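14-3-3 protein (Cryptosporidium parvum, PDB 3EFZ) probably binds phosphoserine-containing partner proteins, as 14-3-3 family members do, and so takes part in cell regulation and signalling. Local coordinates at residues B[63-68]-B[129-134]; B[50-55]-B[141-146]. All coordinates share one frame; numbering follows the deposited sequence. Where two conformers were deposited one is given.

Interaction 1 of 2, residues B[63-68]-B[129-134]; sequences LILLLA and DDNLLM
Leu65 on helix 63-81 meets Asn131 near the C-terminal end of helix 100-131 through a single methyl. CD2 of Leu65 lies 3.9 Å from CB of Asn131 and 4.0 Å from its CG, so it rests on CB and the amide carbon, nearer these than the amide nitrogen or oxygen. The leucine runs slantwise past the asparagine. Ile64 adds a looser touch, its branch methyl CG2 standing 4.2 Å from ND2 of Asn131. Together these contacts bury just 101 Å², and the backbones stay well apart, with CA of Leu65 8.2 Å from CA of Asn131. In the all-helical 14-3-3 fold this is where the start of one helix passes the end of another, close to the partner subunit: Ile64 also packs on Thr53 of the second subunit. No hydrogen bond joins the two segments; the amide of Asn131 is used within its own helix. The CB of Asn131 itself points toward helix 63-81, while chi1 of -69° puts the amide beside the backbone N, from where ND2 gives a hydrogen bond back to the carbonyl oxygen of Ile127, one turn earlier. The chain then turns, Met134 N bonding to Asn131 O at 2.9 Å.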
loop_
_atom_site.group_PDB
_atom_site.type_symbol
_atom_site.label_atom_id
_atom_site.label_comp_id
_atom_site.label_asym_id
_atom_site.label_seq_id
_atom_site.Cartn_x
_atom_site.Cartn_y
_atom_site.Cartn_z
ATOM N N LEU B 63 15.986 -10.198 0.067
ATOM C CA LEU B 63 15.162 -9.378 -0.819
ATOM C C LEU B 63 13.853 -10.062 -1.213
ATOM O O LEU B 63 12.850 -9.396 -1.435
ATOM C CB LEU B 63 15.923 -8.935 -2.073
ATOM C CG LEU B 63 17.125 -7.980 -1.958
ATOM C CD1 LEU B 63 17.626 -7.638 -3.348
ATOM C CD2 LEU B 63 16.789 -6.707 -1.164
ATOM N N ILE B 64 13.859 -11.386 -1.308
ATOM C CA ILE B 64 12.632 -12.100 -1.637
ATOM C C ILE B 64 11.600 -12.016 -0.493
ATOM O O ILE B 64 10.389 -11.937 -0.730
ATOM C CB ILE B 64 12.916 -13.567 -2.106
ATOM C CG1 ILE B 64 11.723 -14.119 -2.889
ATOM C CG2 ILE B 64 13.354 -14.478 -0.948
ATOM C CD1 ILE B 64 11.420 -13.348 -4.161
ATOM N N LEU B 65 12.110 -12.004 0.735
ATOM C CA LEU B 65 11.299 -12.019 1.928
ATOM C C LEU B 65 10.731 -10.637 2.185
ATOM O O LEU B 65 9.597 -10.521 2.669
ATOM C CB LEU B 65 12.131 -12.484 3.118
ATOM C CG LEU B 65 12.497 -13.968 3.109
ATOM C CD1 LEU B 65 13.595 -14.259 4.133
ATOM C CD2 LEU B 65 11.268 -14.833 3.339
ATOM N N LEU B 66 11.525 -9.616 1.842
ATOM C CA LEU B 66 11.089 -8.214 1.790
ATOM C C LEU B 66 9.962 -8.041 0.774
ATOM O O LEU B 66 8.981 -7.358 1.053
ATOM C CB LEU B 66 12.254 -7.272 1.422
ATOM C CG LEU B 66 11.981 -5.771 1.244
ATOM C CD1 LEU B 66 11.344 -5.142 2.483
ATOM C CD2 LEU B 66 13.253 -5.031 0.887
ATOM N N LEU B 67 10.125 -8.639 -0.402
ATOM C CA LEU B 67 9.093 -8.605 -1.428
ATOM C C LEU B 67 7.808 -9.300 -0.944
ATOM O O LEU B 67 6.720 -8.787 -1.155
ATOM C CB LEU B 67 9.599 -9.255 -2.710
ATOM C CG LEU B 67 8.677 -9.206 -3.941
ATOM C CD1 LEU B 67 8.582 -7.804 -4.477
ATOM C CD2 LEU B 67 9.191 -10.133 -5.004
ATOM N N ALA B 68 7.944 -10.462 -0.305
ATOM C CA ALA B 68 6.790 -11.182 0.233
ATOM C C ALA B 68 5.990 -10.290 1.204
ATOM O O ALA B 68 4.768 -10.211 1.115
ATOM C CB ALA B 68 7.230 -12.472 0.908
ATOM N N ASP B 129 6.057 -20.480 1.710
ATOM C CA ASP B 129 6.268 -21.929 1.718
ATOM C C ASP B 129 7.697 -22.387 1.380
ATOM O O ASP B 129 8.208 -23.335 2.005
ATOM C CB ASP B 129 5.216 -22.625 0.863
ATOM C CG ASP B 129 3.890 -22.706 1.570
ATOM O OD1 ASP B 129 3.895 -22.655 2.820
ATOM O OD2 ASP B 129 2.852 -22.825 0.898
ATOM N N ASP B 130 8.338 -21.692 0.431
ATOM C CA ASP B 130 9.715 -22.011 0.030
ATOM C C ASP B 130 10.754 -21.629 1.089
ATOM O O ASP B 130 11.877 -22.132 1.069
ATOM C CB ASP B 130 10.071 -21.338 -1.307
ATOM C CG ASP B 130 9.326 -21.941 -2.492
ATOM O OD1 ASP B 130 8.968 -23.139 -2.448
ATOM O OD2 ASP B 130 9.104 -21.209 -3.483
ATOM N N ASN B 131 10.373 -20.744 2.009
ATOM C CA ASN B 131 11.290 -20.190 3.008
ATOM C C ASN B 131 10.911 -20.456 4.457
ATOM O O ASN B 131 11.662 -20.100 5.378
ATOM C CB ASN B 131 11.430 -18.677 2.799
ATOM C CG ASN B 131 12.180 -18.334 1.528
ATOM O OD1 ASN B 131 13.412 -18.380 1.502
ATOM N ND2 ASN B 131 11.447 -17.982 0.466
ATOM N N LEU B 132 9.756 -21.073 4.658
ATOM C CA LEU B 132 9.235 -21.340 5.985
ATOM C C LEU B 132 10.290 -21.951 6.913
ATOM O O LEU B 132 10.483 -21.494 8.040
ATOM C CB LEU B 132 8.005 -22.255 5.895
ATOM C CG LEU B 132 7.194 -22.387 7.177
ATOM C CD1 LEU B 132 6.726 -21.006 7.586
ATOM C CD2 LEU B 132 6.021 -23.338 6.967
ATOM N N LEU B 133 10.985 -22.964 6.416
ATOM C CA LEU B 133 11.938 -23.718 7.232
ATOM C C LEU B 133 13.186 -22.922 7.625
ATOM O O LEU B 133 13.860 -23.251 8.603
ATOM C CB LEU B 133 12.316 -25.024 6.522
ATOM C CG LEU B 133 11.592 -26.313 6.929
ATOM C CD1 LEU B 133 10.127 -26.112 7.288
ATOM C CD2 LEU B 133 11.772 -27.415 5.884
ATOM N N MET B 134 13.484 -21.876 6.869
ATOM C CA MET B 134 14.644 -21.028 7.139
ATOM C C MET B 134 14.365 -20.044 8.287
ATOM O O MET B 134 15.230 -19.253 8.649
ATOM C CB MET B 134 15.100 -20.304 5.865
#

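Interaction 2 of 2, residues B[50-55]-B[141-146]; sequences KVLTES and RAFCIK
A small apolar helix-helix contact, led by a CH-pi interaction between Val51 and Phe143, joins the C-terminal end of helix 32-54 to the early part of helix 138-158. Val51 CG1 lies over the middle of the Phe143 ring, 3.6 Å from its centroid and only 14° off the ring normal. The rest of the valine spreads over the same ring: CB is 3.9 Å from Phe143 CZ, and CG2 is 3.9 Å from Phe143 CE1. The two side chains approach head-on from opposite directions. In Phe143, CG is anti to the backbone N (chi1 177°), which carries the ring out toward helix 32-54; the rotation about CB-CG then turns a face to the valine. Leu52 comes in differently, at about a right angle to the phenylalanine, with CD2 at the ring edge, 4.2 Å from Phe143 CE2. The same methyl packs more closely on the thiol of the next residue, 3.7 Å from Cys144 SG, so it bridges two neighbouring side chains of the facing helix. Within the 14-3-3 helical bundle the two short segments run at 129° to each other, and their axes come within 10.5 Å. No hydrogen bond crosses between them. Tyr135, in the loop before helix 138-158, ties the surroundings together: its hydroxyl bonds to Leu52 O and its backbone oxygen accepts from Arg141 NE. On the solvent-facing side of helix 32-54, Lys50 NZ forms a salt bridge with Glu54 OE1 at 3.1 Å; the ammonium approaches OE1 on its syn side, the side of the other carboxylate oxygen.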
loop_
_atom_site.group_PDB
_atom_site.type_symbol
_atom_site.label_atom_id
_atom_site.label_comp_id
_atom_site.label_asym_id
_atom_site.label_seq_id
_atom_site.Cartn_x
_atom_site.Cartn_y
_atom_site.Cartn_z
ATOM N N LYS B 50 9.266 -6.287 9.244
ATOM C CA LYS B 50 10.278 -6.573 10.261
ATOM C C LYS B 50 10.405 -8.075 10.514
ATOM O O LYS B 50 11.495 -8.632 10.410
ATOM C CB LYS B 50 9.953 -5.860 11.579
ATOM C CG LYS B 50 10.478 -4.467 11.674
ATOM C CD LYS B 50 10.233 -3.845 13.050
ATOM C CE LYS B 50 11.436 -4.012 13.988
ATOM N NZ LYS B 50 12.693 -3.408 13.426
ATOM N N VAL B 51 9.284 -8.720 10.838
ATOM C CA VAL B 51 9.252 -10.155 11.099
ATOM C C VAL B 51 9.770 -10.975 9.908
ATOM O O VAL B 51 10.676 -11.798 10.064
ATOM C CB VAL B 51 7.837 -10.655 11.574
ATOM C CG1 VAL B 51 7.834 -12.164 11.791
ATOM C CG2 VAL B 51 7.431 -9.974 12.867
ATOM N N LEU B 52 9.207 -10.756 8.720
ATOM C CA LEU B 52 9.591 -11.564 7.544
ATOM C C LEU B 52 11.077 -11.456 7.188
ATOM O O LEU B 52 11.666 -12.355 6.579
ATOM C CB LEU B 52 8.739 -11.182 6.330
ATOM C CG LEU B 52 7.281 -11.670 6.369
ATOM C CD1 LEU B 52 6.559 -11.296 5.081
ATOM C CD2 LEU B 52 7.192 -13.184 6.590
ATOM N N THR B 53 11.676 -10.360 7.623
ATOM C CA THR B 53 12.922 -9.868 7.092
ATOM C C THR B 53 14.035 -9.965 8.169
ATOM O O THR B 53 15.219 -10.155 7.845
ATOM C CB THR B 53 12.651 -8.422 6.583
ATOM O OG1 THR B 53 12.825 -8.334 5.159
ATOM C CG2 THR B 53 13.408 -7.389 7.321
ATOM N N GLU B 54 13.650 -9.869 9.441
ATOM C CA GLU B 54 14.612 -9.925 10.549
ATOM C C GLU B 54 14.513 -11.212 11.369
ATOM O O GLU B 54 15.375 -11.473 12.189
ATOM C CB GLU B 54 14.476 -8.692 11.453
ATOM C CG GLU B 54 14.708 -7.393 10.695
ATOM C CD GLU B 54 14.411 -6.135 11.484
ATOM O OE1 GLU B 54 13.822 -6.214 12.579
ATOM O OE2 GLU B 54 14.770 -5.048 10.980
ATOM N N SER B 55 13.472 -12.014 11.142
ATOM C CA SER B 55 13.323 -13.275 11.885
ATOM C C SER B 55 14.017 -14.463 11.207
ATOM O O SER B 55 14.224 -15.493 11.830
ATOM C CB SER B 55 11.852 -13.599 12.179
ATOM O OG SER B 55 11.309 -12.665 13.088
ATOM N N ARG B 141 7.551 -18.863 12.452
ATOM C CA ARG B 141 6.868 -19.849 11.603
ATOM C C ARG B 141 5.370 -19.741 11.767
ATOM O O ARG B 141 4.642 -19.786 10.789
ATOM C CB ARG B 141 7.332 -21.275 11.902
ATOM C CG ARG B 141 8.687 -21.595 11.339
ATOM C CD ARG B 141 9.000 -23.077 11.526
ATOM N NE ARG B 141 10.380 -23.390 11.198
ATOM C CZ ARG B 141 10.902 -24.616 11.200
ATOM N NH1 ARG B 141 10.142 -25.682 11.494
ATOM N NH2 ARG B 141 12.175 -24.774 10.895
ATOM N N ALA B 142 4.909 -19.603 13.009
ATOM C CA ALA B 142 3.487 -19.417 13.283
ATOM C C ALA B 142 3.009 -18.109 12.642
ATOM O O ALA B 142 1.928 -18.059 12.074
ATOM C CB ALA B 142 3.213 -19.438 14.805
ATOM N N PHE B 143 3.841 -17.071 12.717
ATOM C CA PHE B 143 3.546 -15.792 12.093
ATOM C C PHE B 143 3.235 -15.938 10.590
ATOM O O PHE B 143 2.241 -15.405 10.110
ATOM C CB PHE B 143 4.697 -14.803 12.338
ATOM C CG PHE B 143 4.509 -13.463 11.663
ATOM C CD1 PHE B 143 4.019 -12.378 12.373
ATOM C CD2 PHE B 143 4.816 -13.292 10.314
ATOM C CE1 PHE B 143 3.852 -11.118 11.751
ATOM C CE2 PHE B 143 4.643 -12.049 9.692
ATOM C CZ PHE B 143 4.161 -10.968 10.415
ATOM N N CYS B 144 4.106 -16.635 9.855
ATOM C CA CYS B 144 3.909 -16.886 8.423
ATOM C C CYS B 144 2.647 -17.711 8.091
ATOM O O CYS B 144 1.981 -17.466 7.083
ATOM C CB CYS B 144 5.139 -17.578 7.842
ATOM S SG CYS B 144 6.652 -16.626 7.949
ATOM N N ILE B 145 2.320 -18.682 8.944
ATOM C CA ILE B 145 1.167 -19.557 8.731
ATOM C C ILE B 145 -0.157 -18.805 9.005
ATOM O O ILE B 145 -1.141 -18.975 8.269
ATOM C CB ILE B 145 1.328 -20.863 9.555
ATOM C CG1 ILE B 145 2.528 -21.662 9.023
ATOM C CG2 ILE B 145 0.034 -21.722 9.564
ATOM C CD1 ILE B 145 3.048 -22.742 9.987
ATOM N N LYS B 146 -0.177 -17.963 10.040
ATOM C CA LYS B 146 -1.315 -17.070 10.258
ATOM C C LYS B 146 -1.541 -16.164 9.030
ATOM O O LYS B 146 -2.682 -15.968 8.587
ATOM C CB LYS B 146 -1.128 -16.200 11.512
ATOM C CG LYS B 146 -2.013 -14.975 11.465
ATOM C CD LYS B 146 -1.727 -13.936 12.502
ATOM C CE LYS B 146 -2.585 -12.713 12.239
ATOM N NZ LYS B 146 -2.011 -11.824 11.212
#

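In the fold
Interactions 1 and 2 are close neighbours, their centres about 9 Å apart, and along the chain the 63-68/129-134 pair falls wholly between residues 55 and 141 of the outer pair. The first segments of the two contacts lie on consecutive helices, 32-54 and 63-81, and so do the second, on 100-131 and 138-158. The two contacts touch directly. Leu65 CB packs 3.5 Å from Leu52 O, and Leu132 CD1 lies 3.8 Å from Cys144 CB. Arg141 NH2 reaches Leu133 O at 3.2 Å, a weak hydrogen bond. Both contacts lie away from Arg79 and Arg153, the predicted phosphoserine-interacting residues.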